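Local atomic coordinates of interferon alpha/beta receptor 1 (Mus musculus, PDB entry 3WCY), a protein that pairs with IFNAR2 to form the heterodimeric receptor for type I interferons, whose binding switches on JAK-STAT signalling. Residues T198-V211 / T290-Q302. Numbering follows the deposited sequence.
Sequences TVANKMPVPGNLQV and TSFWSEEKFIDSQ
Ser294 ties 290-302 to 198-211 by a hydrogen bond: its OG, placed anti to the backbone N (chi1 169°), donates to Pro206 O at 3.2 Å, reaching the carbonyl from above its plane. A small serine suits this spot, because its CB also lies 3.6 Å from CD of the Pro206 ring.

The remaining contacts are mostly apolar. Val205 turns CG1 onto the chain at Phe292, 4.1 Å from Phe292 CB, while Met203 CG packs against Ser291 CB. Farther along, Lys297 bends at chi2 (77°), laying its methylenes over Leu209, with CD 3.8 Å from Leu209 CB; its NZ turns back to Phe298 O within its own strand. With an alanine here, Leu209 would probably lose the cover of the CG, CD and CE methylenes, and Phe298 O its ammonium donor. Beta-branched Val211 and Ile299 meet crosswise, Val211 CB to Ile299 CG2 at 3.8 Å, and each also touches the next strand of its own sheet, Val211 at Leu220 and Ile299 at Leu280.

Strands 210-213 and 297-300 belong to different sheets of the third fibronectin type-III domain. Side chains, rather than a backbone ladder, therefore close this edge of the sandwich, with the Ser294 hydroxyl adding a polar link beside the apolar packing.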
loop_
_atom_site.group_PDB
_atom_site.type_symbol
_atom_site.label_atom_id
_atom_site.label_comp_id
_atom_site.label_asym_id
_atom_site.label_seq_id
_atom_site.Cartn_x
_atom_site.Cartn_y
_atom_site.Cartn_z
ATOM N N THR A 198 -14.938 -26.775 -6.611
ATOM C CA THR A 198 -15.899 -27.718 -6.005
ATOM C C THR A 198 -17.336 -27.387 -6.460
ATOM O O THR A 198 -17.547 -26.316 -7.034
ATOM C CB THR A 198 -15.799 -27.685 -4.466
ATOM O OG1 THR A 198 -15.990 -26.350 -3.998
ATOM C CG2 THR A 198 -14.495 -28.253 -3.937
ATOM N N VAL A 199 -18.321 -28.283 -6.194
ATOM C CA VAL A 199 -19.729 -28.035 -6.562
ATOM C C VAL A 199 -20.350 -27.030 -5.597
ATOM O O VAL A 199 -20.196 -27.178 -4.383
ATOM C CB VAL A 199 -20.630 -29.295 -6.701
ATOM C CG1 VAL A 199 -21.742 -29.052 -7.720
ATOM C CG2 VAL A 199 -19.830 -30.538 -7.073
ATOM N N ALA A 200 -21.065 -26.023 -6.149
ATOM C CA ALA A 200 -21.738 -24.935 -5.428
ATOM C C ALA A 200 -22.373 -25.370 -4.104
ATOM O O ALA A 200 -23.083 -26.380 -4.067
ATOM C CB ALA A 200 -22.775 -24.270 -6.325
ATOM N N ASN A 201 -22.070 -24.632 -3.013
ATOM C CA ASN A 201 -22.570 -24.904 -1.661
ATOM C C ASN A 201 -24.089 -24.766 -1.579
ATOM O O ASN A 201 -24.679 -23.985 -2.333
ATOM C CB ASN A 201 -21.909 -23.960 -0.630
ATOM C CG ASN A 201 -20.575 -24.405 -0.053
ATOM O OD1 ASN A 201 -20.025 -25.470 -0.370
ATOM N ND2 ASN A 201 -20.022 -23.581 0.824
ATOM N N LYS A 202 -24.717 -25.507 -0.640
ATOM C CA LYS A 202 -26.164 -25.443 -0.399
ATOM C C LYS A 202 -26.566 -24.077 0.198
ATOM O O LYS A 202 -27.746 -23.719 0.181
ATOM C CB LYS A 202 -26.664 -26.635 0.451
ATOM C CG LYS A 202 -26.128 -26.704 1.882
ATOM C CD LYS A 202 -26.923 -27.702 2.723
ATOM C CE LYS A 202 -26.504 -27.693 4.174
ATOM N NZ LYS A 202 -27.324 -28.627 4.990
ATOM N N MET A 203 -25.563 -23.313 0.690
ATOM C CA MET A 203 -25.696 -21.973 1.261
ATOM C C MET A 203 -24.689 -21.004 0.606
ATOM O O MET A 203 -23.485 -21.270 0.658
ATOM C CB MET A 203 -25.571 -21.989 2.803
ATOM C CG MET A 203 -24.509 -22.942 3.351
ATOM S SD MET A 203 -24.801 -23.366 5.088
ATOM C CE MET A 203 -23.813 -24.807 5.234
ATOM N N PRO A 204 -25.142 -19.904 -0.048
ATOM C CA PRO A 204 -24.183 -18.989 -0.692
ATOM C C PRO A 204 -23.587 -17.924 0.237
ATOM O O PRO A 204 -24.191 -17.562 1.252
ATOM C CB PRO A 204 -25.002 -18.367 -1.824
ATOM C CG PRO A 204 -26.414 -18.398 -1.334
ATOM C CD PRO A 204 -26.532 -19.439 -0.240
ATOM N N VAL A 205 -22.399 -17.412 -0.133
ATOM C CA VAL A 205 -21.654 -16.386 0.603
ATOM C C VAL A 205 -22.295 -14.980 0.432
ATOM O O VAL A 205 -22.789 -14.693 -0.666
ATOM C CB VAL A 205 -20.128 -16.400 0.273
ATOM C CG1 VAL A 205 -19.473 -17.701 0.725
ATOM C CG2 VAL A 205 -19.852 -16.139 -1.210
ATOM N N PRO A 206 -22.290 -14.100 1.480
ATOM C CA PRO A 206 -22.913 -12.763 1.347
ATOM C C PRO A 206 -22.393 -11.881 0.209
ATOM O O PRO A 206 -21.212 -11.940 -0.135
ATOM C CB PRO A 206 -22.676 -12.124 2.715
ATOM C CG PRO A 206 -22.545 -13.276 3.638
ATOM C CD PRO A 206 -21.796 -14.305 2.856
ATOM N N GLY A 207 -23.300 -11.084 -0.360
ATOM C CA GLY A 207 -23.046 -10.206 -1.498
ATOM C C GLY A 207 -22.389 -8.875 -1.196
ATOM O O GLY A 207 -21.272 -8.839 -0.676
ATOM N N ASN A 208 -23.074 -7.771 -1.569
ATOM C CA ASN A 208 -22.596 -6.391 -1.419
ATOM C C ASN A 208 -22.544 -5.875 0.021
ATOM O O ASN A 208 -23.552 -5.887 0.732
ATOM C CB ASN A 208 -23.349 -5.428 -2.350
ATOM C CG ASN A 208 -22.866 -5.455 -3.786
ATOM O OD1 ASN A 208 -22.994 -6.458 -4.500
ATOM N ND2 ASN A 208 -22.322 -4.338 -4.250
ATOM N N LEU A 209 -21.348 -5.412 0.431
ATOM C CA LEU A 209 -21.034 -4.891 1.764
ATOM C C LEU A 209 -20.771 -3.380 1.731
ATOM O O LEU A 209 -20.141 -2.880 0.794
ATOM C CB LEU A 209 -19.785 -5.618 2.322
ATOM C CG LEU A 209 -19.953 -6.820 3.279
ATOM C CD1 LEU A 209 -20.529 -6.409 4.612
ATOM C CD2 LEU A 209 -20.700 -7.988 2.640
ATOM N N GLN A 210 -21.235 -2.663 2.772
ATOM C CA GLN A 210 -21.060 -1.216 2.919
ATOM C C GLN A 210 -20.932 -0.851 4.409
ATOM O O GLN A 210 -21.767 -1.274 5.215
ATOM C CB GLN A 210 -22.223 -0.460 2.243
ATOM C CG GLN A 210 -21.896 0.989 1.878
ATOM C CD GLN A 210 -22.834 1.562 0.841
ATOM O OE1 GLN A 210 -24.060 1.599 1.012
ATOM N NE2 GLN A 210 -22.270 2.061 -0.248
ATOM N N VAL A 211 -19.872 -0.099 4.777
ATOM C CA VAL A 211 -19.630 0.290 6.175
ATOM C C VAL A 211 -19.784 1.797 6.418
ATOM O O VAL A 211 -18.933 2.593 6.003
ATOM C CB VAL A 211 -18.311 -0.280 6.782
ATOM C CG1 VAL A 211 -18.237 -0.027 8.288
ATOM C CG2 VAL A 211 -18.150 -1.771 6.487
ATOM N N THR A 290 -20.800 -26.437 5.938
ATOM C CA THR A 290 -20.201 -25.173 6.354
ATOM C C THR A 290 -19.846 -24.306 5.132
ATOM O O THR A 290 -19.030 -24.711 4.293
ATOM C CB THR A 290 -19.039 -25.419 7.343
ATOM O OG1 THR A 290 -19.505 -26.253 8.408
ATOM C CG2 THR A 290 -18.463 -24.124 7.917
ATOM N N SER A 291 -20.474 -23.113 5.046
ATOM C CA SER A 291 -20.287 -22.143 3.959
ATOM C C SER A 291 -18.846 -21.621 3.879
ATOM O O SER A 291 -18.144 -21.593 4.893
ATOM C CB SER A 291 -21.264 -20.977 4.116
ATOM O OG SER A 291 -21.096 -19.986 3.114
ATOM N N PHE A 292 -18.408 -21.197 2.673
ATOM C CA PHE A 292 -17.077 -20.617 2.484
ATOM C C PHE A 292 -17.077 -19.172 3.029
ATOM O O PHE A 292 -18.083 -18.735 3.593
ATOM C CB PHE A 292 -16.648 -20.668 0.998
ATOM C CG PHE A 292 -16.197 -22.028 0.511
ATOM C CD1 PHE A 292 -15.067 -22.640 1.047
ATOM C CD2 PHE A 292 -16.891 -22.690 -0.494
ATOM C CE1 PHE A 292 -14.654 -23.900 0.599
ATOM C CE2 PHE A 292 -16.484 -23.954 -0.934
ATOM C CZ PHE A 292 -15.366 -24.548 -0.387
ATOM N N TRP A 293 -15.956 -18.443 2.894
ATOM C CA TRP A 293 -15.899 -17.060 3.358
ATOM C C TRP A 293 -16.290 -16.081 2.260
ATOM O O TRP A 293 -15.972 -16.292 1.087
ATOM C CB TRP A 293 -14.523 -16.711 3.928
ATOM C CG TRP A 293 -14.246 -17.312 5.269
ATOM C CD1 TRP A 293 -13.329 -18.278 5.558
ATOM C CD2 TRP A 293 -14.869 -16.964 6.509
ATOM N NE1 TRP A 293 -13.341 -18.555 6.903
ATOM C CE2 TRP A 293 -14.280 -17.765 7.513
ATOM C CE3 TRP A 293 -15.879 -16.053 6.875
ATOM C CZ2 TRP A 293 -14.669 -17.691 8.858
ATOM C CZ3 TRP A 293 -16.255 -15.970 8.208
ATOM C CH2 TRP A 293 -15.655 -16.783 9.182
ATOM N N SER A 294 -16.965 -14.998 2.660
ATOM C CA SER A 294 -17.422 -13.904 1.802
ATOM C C SER A 294 -16.236 -13.049 1.309
ATOM O O SER A 294 -15.104 -13.228 1.776
ATOM C CB SER A 294 -18.400 -13.027 2.584
ATOM O OG SER A 294 -18.712 -11.809 1.927
ATOM N N GLU A 295 -16.513 -12.098 0.385
ATOM C CA GLU A 295 -15.518 -11.164 -0.146
ATOM C C GLU A 295 -14.998 -10.321 1.012
ATOM O O GLU A 295 -15.784 -9.903 1.867
ATOM C CB GLU A 295 -16.141 -10.253 -1.220
ATOM C CG GLU A 295 -15.124 -9.448 -2.009
ATOM C CD GLU A 295 -15.637 -8.126 -2.541
ATOM O OE1 GLU A 295 -15.326 -7.080 -1.926
ATOM O OE2 GLU A 295 -16.344 -8.132 -3.573
ATOM N N GLU A 296 -13.678 -10.106 1.056
ATOM C CA GLU A 296 -13.040 -9.307 2.098
ATOM C C GLU A 296 -13.325 -7.838 1.822
ATOM O O GLU A 296 -12.908 -7.316 0.787
ATOM C CB GLU A 296 -11.527 -9.583 2.155
ATOM C CG GLU A 296 -11.192 -11.007 2.557
ATOM C CD GLU A 296 -9.961 -11.603 1.906
ATOM O OE1 GLU A 296 -9.859 -11.562 0.658
ATOM O OE2 GLU A 296 -9.123 -12.166 2.645
ATOM N N LYS A 297 -14.092 -7.195 2.719
ATOM C CA LYS A 297 -14.440 -5.780 2.596
ATOM C C LYS A 297 -13.428 -4.920 3.356
ATOM O O LYS A 297 -13.350 -4.999 4.584
ATOM C CB LYS A 297 -15.887 -5.511 3.064
ATOM C CG LYS A 297 -16.324 -4.042 2.993
ATOM C CD LYS A 297 -16.659 -3.581 1.575
ATOM C CE LYS A 297 -16.876 -2.091 1.490
ATOM N NZ LYS A 297 -15.590 -1.348 1.473
ATOM N N PHE A 298 -12.647 -4.118 2.613
ATOM C CA PHE A 298 -11.644 -3.220 3.174
ATOM C C PHE A 298 -12.263 -1.875 3.468
ATOM O O PHE A 298 -12.852 -1.260 2.578
ATOM C CB PHE A 298 -10.460 -3.043 2.214
ATOM C CG PHE A 298 -9.439 -2.024 2.668
ATOM C CD1 PHE A 298 -8.579 -2.301 3.723
ATOM C CD2 PHE A 298 -9.336 -0.791 2.038
ATOM C CE1 PHE A 298 -7.640 -1.360 4.143
ATOM C CE2 PHE A 298 -8.394 0.150 2.459
ATOM C CZ PHE A 298 -7.551 -0.143 3.507
ATOM N N ILE A 299 -12.093 -1.399 4.702
ATOM C CA ILE A 299 -12.617 -0.104 5.125
ATOM C C ILE A 299 -11.611 0.668 5.954
ATOM O O ILE A 299 -11.085 0.141 6.936
ATOM C CB ILE A 299 -14.025 -0.181 5.791
ATOM C CG1 ILE A 299 -14.161 -1.390 6.738
ATOM C CG2 ILE A 299 -15.138 -0.167 4.747
ATOM C CD1 ILE A 299 -14.041 -1.038 8.159
ATOM N N ASP A 300 -11.325 1.911 5.531
ATOM C CA ASP A 300 -10.410 2.832 6.204
ATOM C C ASP A 300 -11.199 3.727 7.160
ATOM O O ASP A 300 -12.111 4.434 6.727
ATOM C CB ASP A 300 -9.636 3.685 5.178
ATOM C CG ASP A 300 -9.070 4.977 5.743
ATOM O OD1 ASP A 300 -8.191 4.905 6.634
ATOM O OD2 ASP A 300 -9.538 6.058 5.331
ATOM N N SER A 301 -10.845 3.692 8.454
ATOM C CA SER A 301 -11.486 4.516 9.477
ATOM C C SER A 301 -10.587 5.710 9.785
ATOM O O SER A 301 -9.627 5.595 10.552
ATOM C CB SER A 301 -11.794 3.698 10.728
ATOM O OG SER A 301 -10.634 3.090 11.274
ATOM N N GLN A 302 -10.863 6.843 9.127
ATOM C CA GLN A 302 -10.073 8.054 9.304
ATOM C C GLN A 302 -10.931 9.265 9.623
ATOM O O GLN A 302 -11.955 9.492 8.973
ATOM C CB GLN A 302 -9.176 8.311 8.082
ATOM C CG GLN A 302 -7.841 8.967 8.432
ATOM C CD GLN A 302 -6.921 8.040 9.198
ATOM O OE1 GLN A 302 -6.273 7.159 8.626
ATOM N NE2 GLN A 302 -6.851 8.216 10.511
#